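Uncharacterized protein (Rhodobacter sphaeroides, PDB 3PU2) is of unknown function but belongs to the AHA1 family of the SRPBCC superfamily, related by sequence to the C-terminal domain of activators of the Hsp90 ATPase. Local coordinates at residues T104-Q109 with L119-D124; T13-R18 with V123-P128; T24-W29 with E84-L89. All blocks are in the same frame, centred on the assembly; numbering follows the deposited sequence.

Interaction 1: T104-Q109 with L119-D124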
loop_
_atom_site.group_PDB
_atom_site.type_symbol
_atom_site.label_atom_id
_atom_site.label_comp_id
_atom_site.label_asym_id
_atom_site.label_seq_id
_atom_site.Cartn_x
_atom_site.Cartn_y
_atom_site.Cartn_z
ATOM N N THR A 104 0.296 10.095 7.704
ATOM C CA THR A 104 -0.493 8.917 8.064
ATOM C C THR A 104 0.375 7.723 8.453
ATOM O O THR A 104 1.536 7.608 8.024
ATOM C CB THR A 104 -1.415 8.465 6.891
ATOM O OG1 THR A 104 -0.620 8.074 5.768
ATOM C CG2 THR A 104 -2.341 9.596 6.463
ATOM N N LEU A 105 -0.182 6.827 9.263
ATOM C CA LEU A 105 0.562 5.632 9.667
ATOM C C LEU A 105 -0.138 4.414 9.078
ATOM O O LEU A 105 -1.310 4.157 9.370
ATOM C CB LEU A 105 0.612 5.501 11.183
ATOM C CG LEU A 105 1.624 4.465 11.672
ATOM C CD1 LEU A 105 2.985 5.128 11.844
ATOM C CD2 LEU A 105 1.152 3.878 12.993
ATOM N N VAL A 106 0.603 3.664 8.268
ATOM C CA VAL A 106 0.085 2.501 7.571
ATOM C C VAL A 106 0.576 1.184 8.124
ATOM O O VAL A 106 1.775 0.968 8.251
ATOM C CB VAL A 106 0.487 2.567 6.108
ATOM C CG1 VAL A 106 -0.150 1.444 5.354
ATOM C CG2 VAL A 106 0.085 3.910 5.530
ATOM N N THR A 107 -0.356 0.284 8.410
ATOM C CA THR A 107 -0.021 -1.015 8.983
ATOM C C THR A 107 -0.403 -2.180 8.072
ATOM O O THR A 107 -1.555 -2.325 7.686
ATOM C CB THR A 107 -0.748 -1.190 10.337
ATOM O OG1 THR A 107 -0.638 0.025 11.093
ATOM C CG2 THR A 107 -0.153 -2.347 11.134
ATOM N N LEU A 108 0.573 -3.009 7.737
ATOM C CA LEU A 108 0.329 -4.164 6.887
ATOM C C LEU A 108 0.596 -5.431 7.673
ATOM O O LEU A 108 1.685 -5.635 8.211
ATOM C CB LEU A 108 1.248 -4.156 5.660
ATOM C CG LEU A 108 1.255 -2.893 4.797
ATOM C CD1 LEU A 108 2.463 -2.945 3.888
ATOM C CD2 LEU A 108 -0.036 -2.758 3.993
ATOM N N GLN A 109 -0.401 -6.293 7.720
ATOM C CA GLN A 109 -0.277 -7.552 8.430
ATOM C C GLN A 109 -0.556 -8.682 7.435
ATOM O O GLN A 109 -1.589 -8.684 6.762
ATOM C CB GLN A 109 -1.300 -7.590 9.567
ATOM C CG GLN A 109 -0.879 -8.354 10.813
ATOM C CD GLN A 109 -0.740 -7.435 12.018
ATOM O OE1 GLN A 109 -1.515 -6.490 12.188
ATOM N NE2 GLN A 109 0.243 -7.714 12.866
ATOM N N LEU A 119 -4.008 -10.123 3.154
ATOM C CA LEU A 119 -3.339 -8.877 3.501
ATOM C C LEU A 119 -4.299 -7.975 4.236
ATOM O O LEU A 119 -5.329 -7.574 3.688
ATOM C CB LEU A 119 -2.836 -8.147 2.254
ATOM C CG LEU A 119 -2.242 -6.743 2.464
ATOM C CD1 LEU A 119 -1.018 -6.832 3.348
ATOM C CD2 LEU A 119 -1.853 -6.127 1.139
ATOM N N ALA A 120 -3.968 -7.682 5.489
ATOM C CA ALA A 120 -4.777 -6.788 6.306
ATOM C C ALA A 120 -4.012 -5.467 6.350
ATOM O O ALA A 120 -2.833 -5.429 6.725
ATOM C CB ALA A 120 -4.950 -7.353 7.702
HETATM N N MSE A 121 -4.682 -4.391 5.947
HETATM C CA MSE A 121 -4.074 -3.076 5.923
HETATM C C MSE A 121 -4.909 -2.057 6.677
HETATM O O MSE A 121 -6.133 -2.050 6.581
HETATM C CB MSE A 121 -3.888 -2.625 4.477
HETATM C CG MSE A 121 -3.437 -1.177 4.359
HETATM SE SE MSE A 121 -2.885 -0.668 2.592
HETATM C CE MSE A 121 -3.918 0.950 2.440
ATOM N N ALA A 122 -4.234 -1.191 7.427
ATOM C CA ALA A 122 -4.894 -0.147 8.203
ATOM C C ALA A 122 -4.129 1.164 8.060
ATOM O O ALA A 122 -2.886 1.181 8.017
ATOM C CB ALA A 122 -4.948 -0.534 9.652
ATOM N N VAL A 123 -4.875 2.261 8.000
ATOM C CA VAL A 123 -4.273 3.572 7.858
ATOM C C VAL A 123 -4.856 4.464 8.938
ATOM O O VAL A 123 -6.067 4.678 8.973
ATOM C CB VAL A 123 -4.581 4.174 6.460
ATOM C CG1 VAL A 123 -3.852 5.488 6.279
ATOM C CG2 VAL A 123 -4.160 3.209 5.386
ATOM N N ASP A 124 -4.004 4.953 9.839
ATOM C CA ASP A 124 -4.467 5.838 10.897
ATOM C C ASP A 124 -4.206 7.248 10.405
ATOM O O ASP A 124 -3.090 7.565 9.993
ATOM C CB ASP A 124 -3.699 5.609 12.203
ATOM C CG ASP A 124 -4.053 4.297 12.874
ATOM O OD1 ASP A 124 -5.265 4.022 13.052
ATOM O OD2 ASP A 124 -3.113 3.550 13.235
#
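T107 and A122 form the middle of a six-bond backbone ladder between strands 104-109 and 119-124. T107 N donates a hydrogen bond to A122 O at 2.7 Å, and A122 N donates one to T107 O at 2.9 Å. The flanking hydrogen-bonded pairs, L105 with D124 and Q109 with A120, are linked by the same two-way exchange; their strongest members are D124 N to L105 O and Q109 N to A120 O, both 2.8 Å. V106 with V123 and L108 with M121 are the non-hydrogen-bonded pairs between these rungs. CA-H...O contacts fill in there, as from M121 CA to T107 O at 3.2 Å.

On one face, L108 and selenomethionine M121 lie side by side, with L108 CD2 3.8 Å from M121 CG and equally near its SE. M121, extended as far as SE (chi1 172°), keeps its CG beside that methyl and bends at its last torsion. L119 reaches back across the strands to bring CD1 within 4.2 Å of L108 CB, and V106 CG2 meets V123 CG2 at a similar distance. Y147 of helix 139-156 packs on both L119 and M121. On the other face, the carboxylate of D124 turns to R14 of the next strand.

The six residues of the hydrogen-bonded pairs thus satisfy each other's backbone groups, while those between bond outward to strands 88-93 and 14-21. The amphipathic hairpin turns its apolar face to the C-terminal helix; the opposite face, with T107, Q109 and D124, is more polar and mostly partly exposed, consistent with a Bet v 1-like helix-grip fold.

Interaction 2: T13-R18 with V123-P128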
loop_
_atom_site.group_PDB
_atom_site.type_symbol
_atom_site.label_atom_id
_atom_site.label_comp_id
_atom_site.label_asym_id
_atom_site.label_seq_id
_atom_site.Cartn_x
_atom_site.Cartn_y
_atom_site.Cartn_z
ATOM N N THR A 13 -10.915 7.818 12.682
ATOM C CA THR A 13 -9.654 8.247 12.098
ATOM C C THR A 13 -8.863 7.052 11.596
ATOM O O THR A 13 -7.657 7.156 11.396
ATOM C CB THR A 13 -8.753 8.996 13.119
ATOM O OG1 THR A 13 -8.303 8.078 14.125
ATOM C CG2 THR A 13 -9.508 10.155 13.784
ATOM N N ARG A 14 -9.536 5.928 11.368
ATOM C CA ARG A 14 -8.847 4.719 10.927
ATOM C C ARG A 14 -9.591 3.987 9.809
ATOM O O ARG A 14 -10.802 3.799 9.894
ATOM C CB ARG A 14 -8.682 3.804 12.139
ATOM C CG ARG A 14 -7.893 2.541 11.921
ATOM C CD ARG A 14 -8.058 1.620 13.118
ATOM N NE ARG A 14 -7.302 0.378 12.991
ATOM C CZ ARG A 14 -5.976 0.310 13.031
ATOM N NH1 ARG A 14 -5.270 1.417 13.192
ATOM N NH2 ARG A 14 -5.356 -0.861 12.928
ATOM N N LEU A 15 -8.873 3.590 8.759
ATOM C CA LEU A 15 -9.479 2.857 7.645
ATOM C C LEU A 15 -8.854 1.482 7.554
ATOM O O LEU A 15 -7.639 1.337 7.656
ATOM C CB LEU A 15 -9.302 3.604 6.317
ATOM C CG LEU A 15 -10.313 4.731 6.080
ATOM C CD1 LEU A 15 -9.942 5.532 4.840
ATOM C CD2 LEU A 15 -11.694 4.140 5.940
ATOM N N GLU A 16 -9.692 0.472 7.366
ATOM C CA GLU A 16 -9.216 -0.900 7.296
ATOM C C GLU A 16 -9.576 -1.568 5.975
ATOM O O GLU A 16 -10.606 -1.266 5.381
ATOM C CB GLU A 16 -9.795 -1.691 8.475
ATOM C CG GLU A 16 -9.245 -1.267 9.846
ATOM C CD GLU A 16 -10.115 -1.716 11.019
ATOM O OE1 GLU A 16 -10.721 -2.809 10.946
ATOM O OE2 GLU A 16 -10.180 -0.975 12.024
ATOM N N PHE A 17 -8.709 -2.463 5.512
ATOM C CA PHE A 17 -8.933 -3.183 4.259
ATOM C C PHE A 17 -8.336 -4.575 4.414
ATOM O O PHE A 17 -7.389 -4.768 5.178
ATOM C CB PHE A 17 -8.241 -2.481 3.078
ATOM C CG PHE A 17 -8.635 -1.042 2.897
ATOM C CD1 PHE A 17 -9.755 -0.698 2.162
ATOM C CD2 PHE A 17 -7.880 -0.027 3.476
ATOM C CE1 PHE A 17 -10.121 0.637 2.000
ATOM C CE2 PHE A 17 -8.241 1.314 3.320
ATOM C CZ PHE A 17 -9.364 1.643 2.580
ATOM N N ARG A 18 -8.897 -5.536 3.692
ATOM C CA ARG A 18 -8.422 -6.912 3.727
ATOM C C ARG A 18 -8.585 -7.486 2.329
ATOM O O ARG A 18 -9.573 -7.216 1.651
ATOM C CB ARG A 18 -9.234 -7.739 4.731
ATOM C CG ARG A 18 -9.149 -7.246 6.172
ATOM C CD ARG A 18 -9.640 -8.293 7.160
ATOM N NE ARG A 18 -11.075 -8.535 7.050
ATOM C CZ ARG A 18 -11.740 -9.430 7.777
ATOM N NH1 ARG A 18 -11.097 -10.172 8.669
ATOM N NH2 ARG A 18 -13.049 -9.573 7.618
ATOM N N VAL A 123 -4.875 2.261 8.000
ATOM C CA VAL A 123 -4.273 3.572 7.858
ATOM C C VAL A 123 -4.856 4.464 8.938
ATOM O O VAL A 123 -6.067 4.678 8.973
ATOM C CB VAL A 123 -4.581 4.174 6.460
ATOM C CG1 VAL A 123 -3.852 5.488 6.279
ATOM C CG2 VAL A 123 -4.160 3.209 5.386
ATOM N N ASP A 124 -4.004 4.953 9.839
ATOM C CA ASP A 124 -4.467 5.838 10.897
ATOM C C ASP A 124 -4.206 7.248 10.405
ATOM O O ASP A 124 -3.090 7.565 9.993
ATOM C CB ASP A 124 -3.699 5.609 12.203
ATOM C CG ASP A 124 -4.053 4.297 12.874
ATOM O OD1 ASP A 124 -5.265 4.022 13.052
ATOM O OD2 ASP A 124 -3.113 3.550 13.235
ATOM N N TYR A 125 -5.234 8.084 10.453
ATOM C CA TYR A 125 -5.154 9.470 10.004
ATOM C C TYR A 125 -4.988 10.469 11.148
ATOM O O TYR A 125 -5.229 10.144 12.312
ATOM C CB TYR A 125 -6.401 9.793 9.172
ATOM C CG TYR A 125 -6.440 9.018 7.872
ATOM C CD1 TYR A 125 -5.729 9.463 6.747
ATOM C CD2 TYR A 125 -7.109 7.800 7.779
ATOM C CE1 TYR A 125 -5.679 8.711 5.573
ATOM C CE2 TYR A 125 -7.059 7.038 6.604
ATOM C CZ TYR A 125 -6.336 7.505 5.517
ATOM O OH TYR A 125 -6.207 6.736 4.400
ATOM N N ALA A 126 -4.573 11.685 10.803
ATOM C CA ALA A 126 -4.341 12.745 11.787
ATOM C C ALA A 126 -5.588 13.094 12.564
ATOM O O ALA A 126 -5.644 12.943 13.781
ATOM C CB ALA A 126 -3.822 13.990 11.099
ATOM N N THR A 127 -6.588 13.569 11.839
ATOM C CA THR A 127 -7.855 13.985 12.427
ATOM C C THR A 127 -9.001 13.127 11.902
ATOM O O THR A 127 -8.794 12.247 11.076
ATOM C CB THR A 127 -8.129 15.479 12.093
ATOM O OG1 THR A 127 -8.106 15.673 10.668
ATOM C CG2 THR A 127 -7.062 16.363 12.726
ATOM N N PRO A 128 -10.218 13.342 12.410
ATOM C CA PRO A 128 -11.274 12.494 11.856
ATOM C C PRO A 128 -11.770 13.094 10.537
ATOM O O PRO A 128 -12.453 12.432 9.763
ATOM C CB PRO A 128 -12.337 12.497 12.954
ATOM C CG PRO A 128 -11.528 12.706 14.204
ATOM C CD PRO A 128 -10.584 13.802 13.758
#
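R14 and D124 supply the charged part of this contact. Their side chains run alongside each other, pointing the same way, and R14 NH1 meets D124 OD1 on its syn side at 2.6 Å. The bond is bent, with an N-H...O angle of 135°, and the donor stands off the carboxylate plane. The carboxylate oxygen lies near the guanidinium plane, though the two flat groups are turned 34° apart. A trans first torsion (chi1 -175°) and an extended chain as far as NE carry the guanidinium to the acid. With an alanine here, the D124 carboxylate would probably be left without this charged mate and freer to turn.

Backbone bonds join the two strands. L15 N binds V123 O at 3.0 Å and V123 N binds L15 O at 2.9 Å, an antiparallel hydrogen-bonded pair. Just past the strand end, Y125 N points almost straight at T13 O, 2.8 Å away, extending the pairing into the loop.

Side-chain packing completes the contact. L15 CD1 approaches Y125 CE2 obliquely at 3.7 Å, on the side where M139 and R131 also touch both residues. T13 CG2 lies beside the P128 ring, while T127 OG1 makes a weak capping bond to A130 N.

The chemistry therefore differs by face: an ion pair secures the partly exposed side of strands 14-21 and 116-124, whereas leucine and tyrosine bind the other side to the helices that follow.

Interaction 3: T24-W29 with E84-L89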
loop_
_atom_site.group_PDB
_atom_site.type_symbol
_atom_site.label_atom_id
_atom_site.label_comp_id
_atom_site.label_asym_id
_atom_site.label_seq_id
_atom_site.Cartn_x
_atom_site.Cartn_y
_atom_site.Cartn_z
ATOM N N THR A 24 2.437 -17.420 -1.286
ATOM C CA THR A 24 2.957 -17.582 0.065
ATOM C C THR A 24 3.370 -16.212 0.579
ATOM O O THR A 24 3.925 -15.403 -0.164
ATOM C CB THR A 24 4.187 -18.501 0.092
ATOM O OG1 THR A 24 5.309 -17.818 -0.477
ATOM C CG2 THR A 24 3.919 -19.766 -0.705
ATOM N N PRO A 25 3.116 -15.939 1.864
ATOM C CA PRO A 25 3.479 -14.640 2.435
ATOM C C PRO A 25 4.897 -14.176 2.097
ATOM O O PRO A 25 5.170 -12.982 2.061
ATOM C CB PRO A 25 3.246 -14.841 3.938
ATOM C CG PRO A 25 3.365 -16.325 4.119
ATOM C CD PRO A 25 2.659 -16.864 2.911
ATOM N N GLU A 26 5.790 -15.120 1.832
ATOM C CA GLU A 26 7.167 -14.788 1.499
ATOM C C GLU A 26 7.232 -14.107 0.140
ATOM O O GLU A 26 8.111 -13.281 -0.119
ATOM C CB GLU A 26 8.033 -16.053 1.453
ATOM C CG GLU A 26 8.277 -16.757 2.787
ATOM C CD GLU A 26 7.002 -17.252 3.454
ATOM O OE1 GLU A 26 6.007 -17.505 2.743
ATOM O OE2 GLU A 26 7.003 -17.404 4.696
ATOM N N GLN A 27 6.307 -14.475 -0.738
ATOM C CA GLN A 27 6.271 -13.909 -2.076
ATOM C C GLN A 27 5.519 -12.604 -2.038
ATOM O O GLN A 27 5.870 -11.657 -2.733
ATOM C CB GLN A 27 5.565 -14.849 -3.043
ATOM C CG GLN A 27 6.159 -16.230 -3.132
ATOM C CD GLN A 27 5.303 -17.143 -3.975
ATOM O OE1 GLN A 27 4.121 -17.340 -3.687
ATOM N NE2 GLN A 27 5.890 -17.705 -5.027
ATOM N N LEU A 28 4.476 -12.557 -1.225
ATOM C CA LEU A 28 3.689 -11.350 -1.131
ATOM C C LEU A 28 4.516 -10.224 -0.510
ATOM O O LEU A 28 4.427 -9.071 -0.938
ATOM C CB LEU A 28 2.434 -11.599 -0.308
ATOM C CG LEU A 28 1.402 -10.490 -0.499
ATOM C CD1 LEU A 28 1.186 -10.288 -1.983
ATOM C CD2 LEU A 28 0.096 -10.848 0.185
ATOM N N TRP A 29 5.320 -10.558 0.494
ATOM C CA TRP A 29 6.170 -9.570 1.151
ATOM C C TRP A 29 7.191 -9.021 0.155
ATOM O O TRP A 29 7.515 -7.836 0.186
ATOM C CB TRP A 29 6.877 -10.200 2.369
ATOM C CG TRP A 29 7.902 -9.327 3.060
ATOM C CD1 TRP A 29 9.213 -9.139 2.698
ATOM C CD2 TRP A 29 7.683 -8.497 4.198
ATOM N NE1 TRP A 29 9.820 -8.236 3.541
ATOM C CE2 TRP A 29 8.901 -7.825 4.469
ATOM C CE3 TRP A 29 6.577 -8.246 5.012
ATOM C CZ2 TRP A 29 9.038 -6.926 5.522
ATOM C CZ3 TRP A 29 6.711 -7.353 6.059
ATOM C CH2 TRP A 29 7.934 -6.701 6.305
ATOM N N GLU A 84 8.868 -6.868 10.524
ATOM C CA GLU A 84 8.998 -8.266 10.913
ATOM C C GLU A 84 8.679 -9.192 9.723
ATOM O O GLU A 84 7.602 -9.790 9.659
ATOM C CB GLU A 84 8.032 -8.546 12.062
ATOM C CG GLU A 84 8.249 -7.660 13.281
ATOM C CD GLU A 84 7.048 -7.634 14.214
ATOM O OE1 GLU A 84 6.350 -8.665 14.338
ATOM O OE2 GLU A 84 6.806 -6.579 14.836
ATOM N N PRO A 85 9.603 -9.312 8.753
ATOM C CA PRO A 85 9.285 -10.200 7.628
ATOM C C PRO A 85 8.947 -11.627 8.030
ATOM O O PRO A 85 9.669 -12.241 8.812
ATOM C CB PRO A 85 10.532 -10.114 6.721
ATOM C CG PRO A 85 11.630 -9.503 7.593
ATOM C CD PRO A 85 10.852 -8.561 8.508
ATOM N N PRO A 86 7.857 -12.179 7.472
ATOM C CA PRO A 86 7.027 -11.437 6.519
ATOM C C PRO A 86 5.648 -10.908 6.938
ATOM O O PRO A 86 4.891 -10.431 6.090
ATOM C CB PRO A 86 7.114 -12.290 5.278
ATOM C CG PRO A 86 7.022 -13.678 5.862
ATOM C CD PRO A 86 7.839 -13.621 7.143
ATOM N N HIS A 87 5.326 -10.939 8.226
ATOM C CA HIS A 87 3.959 -10.730 8.688
ATOM C C HIS A 87 3.560 -9.320 9.058
ATOM O O HIS A 87 2.371 -9.024 9.181
ATOM C CB HIS A 87 3.629 -11.629 9.887
ATOM C CG HIS A 87 4.806 -12.355 10.468
ATOM N ND1 HIS A 87 5.190 -13.609 10.040
ATOM C CD2 HIS A 87 5.654 -12.026 11.472
ATOM C CE1 HIS A 87 6.219 -14.022 10.759
ATOM N NE2 HIS A 87 6.522 -13.079 11.634
ATOM N N ARG A 88 4.532 -8.449 9.255
ATOM C CA ARG A 88 4.173 -7.105 9.659
ATOM C C ARG A 88 5.145 -6.031 9.220
ATOM O O ARG A 88 6.355 -6.241 9.192
ATOM C CB ARG A 88 4.011 -7.074 11.179
ATOM C CG ARG A 88 3.074 -6.001 11.661
ATOM C CD ARG A 88 2.773 -6.128 13.145
ATOM N NE ARG A 88 3.945 -5.886 13.978
ATOM C CZ ARG A 88 3.900 -5.268 15.154
ATOM N NH1 ARG A 88 2.740 -4.830 15.627
ATOM N NH2 ARG A 88 5.007 -5.089 15.857
ATOM N N LEU A 89 4.600 -4.880 8.856
ATOM C CA LEU A 89 5.407 -3.735 8.446
ATOM C C LEU A 89 4.598 -2.498 8.766
ATOM O O LEU A 89 3.382 -2.445 8.538
ATOM C CB LEU A 89 5.724 -3.762 6.950
ATOM C CG LEU A 89 6.567 -2.571 6.479
ATOM C CD1 LEU A 89 7.998 -2.991 6.333
ATOM C CD2 LEU A 89 6.058 -2.074 5.138
#
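The helical turn that brings P25, E26 and W29 against P85 and P86 begins at T24 O, a carbonyl that accepts from two donors: Q27 N at 2.6 Å and L28 N at 3.1 Å. T24 and Q27 also form a capping box at this N terminus, with T24 N bound to Q27 OE1 at 2.9 Å and a weaker return bond from Q27 N to T24 OG1. Within 84-89, E84 OE2 binds R88 NH2 at 2.5 Å in a salt bridge that links the two residues flanking the turn, where H87 and R88 lie opposite E84 as a classic beta bulge.

No hydrogen bond spans the two segments; W29 carries the contact. Its first torsion (chi1 174°) swings the indole away from its own backbone N, and it extends from the helix with one face against the proline pair. P85 CA stands over the six-membered ring, 3.8 Å from its centroid and only 7° off the normal, a CH-pi contact, and P85 CB and P86 CA lie over the same face nearer the rim. The cis peptide bond between P85 and P86 shapes the chain there. P86 CB also reaches W29 CB at 3.6 Å. R88 O meets the far edge of the indole near its plane, and W29 CH2 touches L89 CD1 at 3.7 Å.

L89 packs on V80 and A83 of strand 73-84 and L108 of strand 104-113. Helix 25-33 sits, through P25 and L28, against the part of hairpin 104-113/116-124 around L110, P112 and T117, its tryptophan packed against the turn joining strands 73-84 and 88-93.

From the N terminus, strand 14-21 comes first, and its partner in interaction 2 arrives only at 123-128, closing the longest loop of the three. Interaction 3 is nested inside that loop: 24-29, on the helix directly after strand 14-21, meets 84-89. Interaction 1 then opens at 104 and closes a short hairpin on 119-124, in series with interaction 3 and ending on the same stretch as interaction 2, with which it shares V123 and D124. Strand 116-124 thus sits between 104-113 and 14-21, and L108 N probably bonds L89 O to join interactions 1 and 3. Together they tie the N-terminal strand 14-21 and helix 25-33 to strands and turns of one antiparallel sheet.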